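PDB 2QEN: walker-Type ATPase from Pyrococcus abyssi, which probably binds and hydrolyses ATP with the help of magnesium, as other P-loop ATPases do, although its cellular role is unknown. Local coordinates for residues A[25-28]-A[29-33]; A[90-94]-A[95-99]; A[113-116]-A[117-121]; A[120-123]-A[124-127]. The protein carries 1 engineered substitution. All coordinates share one frame; numbering follows the deposited sequence.

Contact 1 of 4, residues A[25-28]-A[29-33]; sequences EESL and ENYPL
Two backbone amides grip the carbonyl oxygen of S27 where helix 18-30 ends. The bond from Y31 N to S27 O is the shorter, at 2.9 Å, and arrives nearly end-on to the carbonyl, whereas N30 N, 3.1 Å from the same S27 O, stands well above the carbonyl plane. Two residues earlier the helix is still regular: E29 N reaches E25 O at 3.1 Å with a fairly straight N-H...O angle of 162°. The i to i+4 bond from N30 N to E26 O is already weak, so N30 turns to the i to i+3 acceptor S27 O, which Y31 N also grips in i to i+4 fashion, and Y31 is the first residue to leave helical geometry.

The side chains follow this winding-down. With CG anti to its own carbonyl carbon (chi1 -72°), E29 runs back alongside the preceding turn, and its CG lies 3.4 Å from E25 O. N30 folds back likewise, its CG 3.4 Å from E26 O; a short, polar side chain suits the exposed last turn of a helix. The ring of Y31 slants past S27, its CD2 3.9 Å from S27 OG. That serine hydroxyl is small enough for a buried position and finds a hydrogen bond with T34, while E25 makes a salt bridge to R55.

L28 turns its branched end inward onto I168 of strand 165-171, and its carbonyl oxygen receives a hydrogen bond from K166. Past the helix end, P32 and L33 pack against Y159 of helix 149-161 as the chain enters strand 33-37, which lies between strands 165-171 and 196-199 in the parallel sheet.

Contact 2 of 4, residues A[90-94]-A[95-99]; sequences KFQSK and FKISL
Helix 88-95 closes regularly on one bond, F95 N to F91 O at 2.9 Å, and then breaks. K96 takes positive phi (56°), turning the chain so that I97 N reaches back to Q92 O at 3.0 Å, in the carbonyl plane and on a lone pair. This i to i+5 bond, with a left-handed residue just before its donor, has the character of a Schellman-type helix end.

F91 and F95, one turn apart, meet as an edge-to-face pair: the edge of F95 points at the face of F91, the ring planes 56° apart and the centroids 4.8 Å apart. I97 CD1 comes to the F91 ring at its edge, 3.5 Å from CD2. Such apolar residues suit this helix end of the P-loop ATPase domain, because F91 and F95 rest on P56 and I97 meets L123 and L127 of helix 113-127. The extended K94 chain lays CD over the other ring, 4.0 Å from the F95 centroid, while its NZ bonds N53 O. Q92 stretches along the loop, its NE2 donating to L99 O at 2.6 Å from above that carbonyl's plane, and to N100 OD1.

Contact 3 of 4, residues A[113-116]-A[117-121]; sequences LREV and FRELN
F117 touches the preceding turn first, its amide donating to L113 O at 3.0 Å and its ring carbon CD1 lying 3.3 Å from that same oxygen. The ring slants past the backbone and leads inward, where V132 and F134 of strand 130-135 and L165 and I167 of strand 165-171 receive it; a large flat apolar group suits the interface between helix and sheet. V116 CG1 stands 4.0 Å from F117 CD1, and V116 itself meets L81 of helix 74-84.

R118 N binds R114 O at 2.9 Å. Its side chain then bends at chi3 (-76°), bringing one guanidinium face over R114 O and setting NH1 3.3 Å from R114 CG. The two guanidinium planes stand 68° apart, with R118 NH1 near the plane of the R114 group at its edge, 3.7 Å from R114 NE. Two positive charges this close probably repel somewhat, but both residues are exposed, and R114 also has a cation-pi partner in Y157.

This is an amphipathic helix of the alpha/beta P-loop domain: F117 and L120 face the parallel sheet, L113 and V116 meet helix 74-84, and R114 and R118 lie exposed. E119 continues the ladder through its bond from N to E115 O, which is straight at 171° though rather long. An extended chain beyond CG takes its carboxylate to the amide of F103, while E115 OE1 is hydrogen-bonded to S112 N, just before the helix begins. L120 N bonds V116 O at 3.1 Å; L120 CD1 lies 4.3 Å from V116 CG1, and the leucine packs on F130, V132 and L165.

Contact 4 of 4, residues A[120-123]-A[124-127]; sequences LNDL and GEEL
L123 and L127, one turn apart, run alongside each other in the same direction and form the tightly packed edge of this last part of helix 113-127. L127 CD1 comes 3.8 Å from L123 CG, while L127 N donates to L123 O at 3.1 Å, in the carbonyl plane and fairly straight at 162°. L123 has CG anti to its backbone N (chi1 178°), which sends its branches toward F88, I97 and F130; L127 rests on F95. Branched apolar chains suit this face because helix 88-95 and the loop after it close over it.

G124 also belongs to the packed part. Its amide binds L120 O at 2.9 Å, and with no side chain it adds no bulk at a buried turn where N121 O lies close by.

The exposed side, with D122, E125 and E126, is looser; N121 is buried at its border and reaches E125 through a water. E125 N bonds N121 O at 2.9 Å and has a second, weak bond to D122 O. Beside this turn the N121 amide and the E125 carboxylate stand almost at right angles, with no direct bond between them. The water accepts from N121 ND2 and donates to E125 OE2, each at 2.9 Å. D122 OD1 lies 4.2 Å from E125 OE2. E126 turns elsewhere, its OE2 bonded to S98 OG.

Three acidic residues in five positions leave this helix end rich in negative charge. D122 and E125 probably repel each other mildly, an effect that surrounding solvent would weaken, while the water gives the E125 carboxylate a donor that the amide does not supply directly.

All four contacts are local turns within the P-loop ATPase domain, and they come in numerical order along the chain. Contact 1 ends helix 18-30 just before strand 33-37, with its centre about 17 Å from that of contact 4 and about 24 Å from that of contact 2. Contacts 3 and 4 are successive parts of helix 113-127, their centres about 10 Å apart, and share L120 and N121. Contact 2, at the end of helix 88-95, touches contact 4: I97 CG2 lies 3.4 Å from L123 CD1. Helix 113-127 thus links the sheet, through strands 130-135 and 165-171, to the outlying helix 88-95, away from the nucleotide site.

Contact 1 of 4, residues A[25-28]-A[29-33]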
# COMPACT_ATOMS: atom_id res chain seq x y z
N GLU A 25 4.78 -8.34 -13.80
CA GLU A 25 5.70 -8.44 -14.94
C GLU A 25 4.98 -8.17 -16.25
O GLU A 25 5.49 -7.42 -17.09
CB GLU A 25 6.34 -9.83 -15.03
CG GLU A 25 7.46 -10.07 -14.04
CD GLU A 25 8.23 -11.37 -14.28
OE1 GLU A 25 8.11 -11.97 -15.38
OE2 GLU A 25 8.96 -11.79 -13.35
N GLU A 26 3.81 -8.79 -16.41
CA GLU A 26 2.97 -8.62 -17.60
C GLU A 26 2.54 -7.16 -17.78
O GLU A 26 2.57 -6.63 -18.89
CB GLU A 26 1.76 -9.56 -17.55
CG GLU A 26 2.11 -11.05 -17.72
CD GLU A 26 0.90 -12.01 -17.63
OE1 GLU A 26 -0.17 -11.61 -17.11
OE2 GLU A 26 1.02 -13.18 -18.07
N SER A 27 2.16 -6.50 -16.69
CA SER A 27 1.73 -5.12 -16.77
C SER A 27 2.84 -4.17 -17.21
O SER A 27 2.63 -3.28 -18.04
CB SER A 27 1.13 -4.65 -15.44
OG SER A 27 0.59 -3.36 -15.62
N LEU A 28 4.03 -4.37 -16.65
CA LEU A 28 5.22 -3.63 -17.08
C LEU A 28 5.49 -3.80 -18.57
O LEU A 28 5.75 -2.82 -19.27
CB LEU A 28 6.44 -3.99 -16.23
CG LEU A 28 6.66 -3.04 -15.05
CD1 LEU A 28 5.70 -3.33 -13.88
CD2 LEU A 28 8.10 -3.09 -14.59
N GLU A 29 5.38 -5.04 -19.06
CA GLU A 29 5.52 -5.34 -20.50
C GLU A 29 4.52 -4.59 -21.37
O GLU A 29 4.83 -4.25 -22.51
CB GLU A 29 5.35 -6.84 -20.78
CG GLU A 29 6.52 -7.69 -20.33
CD GLU A 29 6.20 -9.17 -20.27
OE1 GLU A 29 5.27 -9.63 -20.98
OE2 GLU A 29 6.90 -9.89 -19.51
N ASN A 30 3.33 -4.34 -20.84
CA ASN A 30 2.24 -3.79 -21.65
C ASN A 30 2.02 -2.27 -21.57
O ASN A 30 1.50 -1.67 -22.51
CB ASN A 30 0.94 -4.54 -21.35
CG ASN A 30 0.96 -5.99 -21.84
OD1 ASN A 30 1.71 -6.34 -22.75
ND2 ASN A 30 0.13 -6.83 -21.24
N TYR A 31 2.42 -1.66 -20.45
CA TYR A 31 2.14 -0.25 -20.15
C TYR A 31 3.35 0.41 -19.52
O TYR A 31 4.05 -0.23 -18.74
CB TYR A 31 0.95 -0.12 -19.17
CG TYR A 31 -0.31 -0.82 -19.64
CD1 TYR A 31 -1.15 -0.24 -20.60
CD2 TYR A 31 -0.66 -2.08 -19.14
CE1 TYR A 31 -2.29 -0.90 -21.04
CE2 TYR A 31 -1.80 -2.74 -19.56
CZ TYR A 31 -2.62 -2.14 -20.51
OH TYR A 31 -3.75 -2.80 -20.93
N PRO A 32 3.60 1.69 -19.84
CA PRO A 32 4.66 2.46 -19.17
C PRO A 32 4.37 2.71 -17.67
O PRO A 32 5.31 2.89 -16.87
CB PRO A 32 4.68 3.80 -19.95
CG PRO A 32 4.01 3.48 -21.27
CD PRO A 32 2.94 2.48 -20.90
N LEU A 33 3.09 2.71 -17.33
CA LEU A 33 2.62 3.03 -15.99
C LEU A 33 1.74 1.87 -15.47
O LEU A 33 0.82 1.42 -16.16
CB LEU A 33 1.78 4.31 -16.05
CG LEU A 33 1.74 5.37 -14.93
CD1 LEU A 33 0.42 6.12 -14.98
CD2 LEU A 33 1.99 4.84 -13.56

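Contact 2 of 4, residues A[90-94]-A[95-99]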
# COMPACT_ATOMS: atom_id res chain seq x y z
N LYS A 90 27.35 0.19 -5.43
CA LYS A 90 26.73 -1.08 -5.06
C LYS A 90 25.74 -1.55 -6.14
O LYS A 90 25.70 -2.73 -6.48
CB LYS A 90 26.01 -0.94 -3.70
CG LYS A 90 25.48 -2.25 -3.14
CD LYS A 90 24.69 -2.03 -1.86
CE LYS A 90 24.47 -3.35 -1.15
NZ LYS A 90 23.65 -3.18 0.09
N PHE A 91 24.96 -0.60 -6.66
CA PHE A 91 24.00 -0.83 -7.75
C PHE A 91 24.69 -1.28 -9.04
O PHE A 91 24.30 -2.28 -9.65
CB PHE A 91 23.21 0.45 -8.01
CG PHE A 91 21.86 0.21 -8.60
CD1 PHE A 91 20.77 -0.10 -7.78
CD2 PHE A 91 21.65 0.30 -9.97
CE1 PHE A 91 19.51 -0.33 -8.31
CE2 PHE A 91 20.39 0.08 -10.52
CZ PHE A 91 19.32 -0.24 -9.68
N GLN A 92 25.73 -0.54 -9.42
CA GLN A 92 26.55 -0.83 -10.58
C GLN A 92 27.26 -2.18 -10.47
O GLN A 92 27.47 -2.85 -11.47
CB GLN A 92 27.60 0.27 -10.77
CG GLN A 92 27.03 1.60 -11.22
CD GLN A 92 28.07 2.71 -11.25
OE1 GLN A 92 28.81 2.92 -10.29
NE2 GLN A 92 28.11 3.44 -12.36
N SER A 93 27.65 -2.57 -9.26
CA SER A 93 28.28 -3.86 -9.04
C SER A 93 27.25 -5.00 -9.17
O SER A 93 27.55 -6.03 -9.76
CB SER A 93 28.98 -3.91 -7.67
OG SER A 93 29.36 -5.23 -7.32
N LYS A 94 26.05 -4.78 -8.63
CA LYS A 94 24.98 -5.78 -8.65
C LYS A 94 24.43 -6.02 -10.06
O LYS A 94 24.25 -7.16 -10.48
CB LYS A 94 23.84 -5.38 -7.71
CG LYS A 94 22.79 -6.47 -7.49
CD LYS A 94 21.56 -5.93 -6.80
CE LYS A 94 20.75 -7.04 -6.13
NZ LYS A 94 19.51 -6.51 -5.45
N PHE A 95 24.16 -4.93 -10.77
CA PHE A 95 23.55 -5.02 -12.09
C PHE A 95 24.55 -4.83 -13.22
O PHE A 95 24.17 -4.83 -14.38
CB PHE A 95 22.37 -4.05 -12.20
CG PHE A 95 21.25 -4.37 -11.24
CD1 PHE A 95 20.50 -5.54 -11.39
CD2 PHE A 95 20.96 -3.51 -10.18
CE1 PHE A 95 19.48 -5.85 -10.50
CE2 PHE A 95 19.93 -3.81 -9.29
CZ PHE A 95 19.19 -4.98 -9.45
N LYS A 96 25.82 -4.68 -12.86
CA LYS A 96 26.91 -4.57 -13.84
C LYS A 96 26.68 -3.42 -14.81
O LYS A 96 26.58 -3.63 -16.02
CB LYS A 96 27.15 -5.90 -14.56
CG LYS A 96 27.51 -7.05 -13.62
CD LYS A 96 28.99 -7.05 -13.23
CE LYS A 96 29.23 -7.98 -12.04
NZ LYS A 96 30.66 -8.42 -11.90
N ILE A 97 26.57 -2.21 -14.26
CA ILE A 97 26.34 -0.98 -15.03
C ILE A 97 27.62 -0.16 -15.15
O ILE A 97 28.32 0.07 -14.16
CB ILE A 97 25.25 -0.10 -14.36
CG1 ILE A 97 23.91 -0.84 -14.30
CG2 ILE A 97 25.09 1.22 -15.11
CD1 ILE A 97 22.97 -0.36 -13.19
N SER A 98 27.93 0.28 -16.37
CA SER A 98 29.09 1.13 -16.61
C SER A 98 28.77 2.63 -16.50
O SER A 98 29.59 3.41 -16.04
CB SER A 98 29.71 0.80 -17.97
OG SER A 98 28.75 0.89 -19.00
N LEU A 99 27.56 3.01 -16.94
CA LEU A 99 27.05 4.39 -16.82
C LEU A 99 27.13 4.97 -15.41
O LEU A 99 26.87 4.28 -14.43
CB LEU A 99 25.59 4.47 -17.27
CG LEU A 99 25.18 4.92 -18.67
CD1 LEU A 99 23.75 5.44 -18.58
CD2 LEU A 99 26.10 5.99 -19.27

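Contact 3 of 4, residues A[113-116]-A[117-121]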
# COMPACT_ATOMS: atom_id res chain seq x y z
N LEU A 113 13.04 17.57 -11.72
CA LEU A 113 12.55 16.20 -11.76
C LEU A 113 12.77 15.55 -13.12
O LEU A 113 13.11 14.37 -13.20
CB LEU A 113 11.06 16.16 -11.39
CG LEU A 113 10.67 16.47 -9.94
CD1 LEU A 113 9.17 16.58 -9.89
CD2 LEU A 113 11.17 15.38 -8.98
N ARG A 114 12.55 16.32 -14.18
CA ARG A 114 12.70 15.85 -15.54
C ARG A 114 14.14 15.44 -15.88
O ARG A 114 14.35 14.41 -16.51
CB ARG A 114 12.23 16.93 -16.49
CG ARG A 114 11.75 16.44 -17.81
CD ARG A 114 10.47 17.16 -18.19
NE ARG A 114 10.44 17.37 -19.63
CZ ARG A 114 9.36 17.69 -20.33
NH1 ARG A 114 8.18 17.85 -19.76
NH2 ARG A 114 9.49 17.86 -21.63
N GLU A 115 15.09 16.27 -15.44
CA GLU A 115 16.55 16.03 -15.52
C GLU A 115 16.92 14.67 -14.92
O GLU A 115 17.61 13.87 -15.55
CB GLU A 115 17.25 17.14 -14.73
CG GLU A 115 18.69 17.43 -15.04
CD GLU A 115 19.20 18.68 -14.30
OE1 GLU A 115 18.40 19.35 -13.58
OE2 GLU A 115 20.41 19.01 -14.44
N VAL A 116 16.45 14.42 -13.70
CA VAL A 116 16.68 13.18 -12.96
C VAL A 116 16.09 11.98 -13.69
O VAL A 116 16.76 10.94 -13.83
CB VAL A 116 16.07 13.27 -11.52
CG1 VAL A 116 16.04 11.88 -10.83
CG2 VAL A 116 16.82 14.32 -10.67
N PHE A 117 14.86 12.12 -14.16
CA PHE A 117 14.17 11.02 -14.84
C PHE A 117 14.79 10.66 -16.19
O PHE A 117 14.83 9.48 -16.55
CB PHE A 117 12.66 11.27 -14.91
CG PHE A 117 11.92 10.83 -13.66
CD1 PHE A 117 12.37 11.23 -12.39
CD2 PHE A 117 10.81 10.00 -13.74
CE1 PHE A 117 11.70 10.81 -11.22
CE2 PHE A 117 10.13 9.58 -12.57
CZ PHE A 117 10.59 9.98 -11.31
N ARG A 118 15.29 11.66 -16.92
CA ARG A 118 16.02 11.44 -18.17
C ARG A 118 17.30 10.62 -17.97
O ARG A 118 17.55 9.68 -18.73
CB ARG A 118 16.36 12.78 -18.86
CG ARG A 118 15.15 13.47 -19.50
CD ARG A 118 15.59 14.64 -20.38
NE ARG A 118 15.98 15.79 -19.57
CZ ARG A 118 15.25 16.90 -19.41
NH1 ARG A 118 14.09 17.02 -20.05
NH2 ARG A 118 15.69 17.88 -18.64
N GLU A 119 18.10 10.97 -16.96
CA GLU A 119 19.26 10.17 -16.59
C GLU A 119 18.93 8.71 -16.21
O GLU A 119 19.66 7.79 -16.57
CB GLU A 119 20.05 10.85 -15.47
CG GLU A 119 20.80 12.10 -15.90
CD GLU A 119 21.54 12.79 -14.75
OE1 GLU A 119 22.20 12.08 -13.94
OE2 GLU A 119 21.49 14.04 -14.66
N LEU A 120 17.82 8.51 -15.50
CA LEU A 120 17.37 7.16 -15.13
C LEU A 120 16.90 6.34 -16.33
O LEU A 120 17.10 5.13 -16.37
CB LEU A 120 16.25 7.21 -14.08
CG LEU A 120 16.63 7.71 -12.69
CD1 LEU A 120 15.38 7.74 -11.80
CD2 LEU A 120 17.74 6.86 -12.08
N ASN A 121 16.28 7.01 -17.31
CA ASN A 121 15.92 6.41 -18.59
C ASN A 121 17.17 6.02 -19.42
O ASN A 121 17.17 4.98 -20.07
CB ASN A 121 15.01 7.34 -19.39
CG ASN A 121 14.51 6.70 -20.69
OD1 ASN A 121 13.66 5.82 -20.66
ND2 ASN A 121 15.04 7.15 -21.82

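Contact 4 of 4, residues A[120-123]-A[124-127]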
# COMPACT_ATOMS: atom_id res chain seq x y z
N LEU A 120 17.82 8.51 -15.50
CA LEU A 120 17.37 7.16 -15.13
C LEU A 120 16.90 6.34 -16.33
O LEU A 120 17.10 5.13 -16.37
CB LEU A 120 16.25 7.21 -14.08
CG LEU A 120 16.63 7.71 -12.69
CD1 LEU A 120 15.38 7.74 -11.80
CD2 LEU A 120 17.74 6.86 -12.08
N ASN A 121 16.28 7.01 -17.31
CA ASN A 121 15.92 6.41 -18.59
C ASN A 121 17.17 6.02 -19.42
O ASN A 121 17.17 4.98 -20.07
CB ASN A 121 15.01 7.34 -19.39
CG ASN A 121 14.51 6.70 -20.69
OD1 ASN A 121 13.66 5.82 -20.66
ND2 ASN A 121 15.04 7.15 -21.82
N ASP A 122 18.20 6.87 -19.40
CA ASP A 122 19.51 6.57 -20.02
C ASP A 122 20.11 5.30 -19.42
O ASP A 122 20.72 4.48 -20.11
CB ASP A 122 20.51 7.72 -19.80
CG ASP A 122 20.18 8.97 -20.61
OD1 ASP A 122 19.28 8.92 -21.48
OD2 ASP A 122 20.82 10.02 -20.36
N LEU A 123 19.94 5.15 -18.10
CA LEU A 123 20.38 3.96 -17.39
C LEU A 123 19.55 2.74 -17.83
O LEU A 123 20.09 1.64 -18.06
CB LEU A 123 20.30 4.22 -15.88
CG LEU A 123 20.65 3.16 -14.83
CD1 LEU A 123 22.03 2.59 -15.09
CD2 LEU A 123 20.57 3.78 -13.43
N GLY A 124 18.24 2.97 -17.99
CA GLY A 124 17.31 1.97 -18.51
C GLY A 124 17.70 1.45 -19.88
O GLY A 124 17.52 0.27 -20.18
N GLU A 125 18.24 2.34 -20.72
CA GLU A 125 18.68 2.00 -22.07
C GLU A 125 19.77 0.95 -22.08
O GLU A 125 19.82 0.12 -22.99
CB GLU A 125 19.20 3.24 -22.80
CG GLU A 125 18.13 3.99 -23.57
CD GLU A 125 18.62 5.31 -24.14
OE1 GLU A 125 19.84 5.47 -24.40
OE2 GLU A 125 17.76 6.20 -24.33
N GLU A 126 20.66 1.01 -21.10
CA GLU A 126 21.73 0.04 -20.98
C GLU A 126 21.20 -1.28 -20.43
O GLU A 126 21.53 -2.36 -20.95
CB GLU A 126 22.87 0.56 -20.11
CG GLU A 126 23.99 -0.45 -19.97
CD GLU A 126 25.22 0.07 -19.26
OE1 GLU A 126 25.32 1.30 -19.04
OE2 GLU A 126 26.10 -0.76 -18.94
N LEU A 127 20.37 -1.19 -19.39
CA LEU A 127 19.85 -2.35 -18.69
C LEU A 127 18.72 -3.05 -19.44
O LEU A 127 18.51 -4.26 -19.27
CB LEU A 127 19.35 -1.94 -17.29
CG LEU A 127 20.38 -1.47 -16.27
CD1 LEU A 127 19.77 -0.48 -15.28
CD2 LEU A 127 20.94 -2.65 -15.54
O HOH W 1 14.95 5.68 -24.35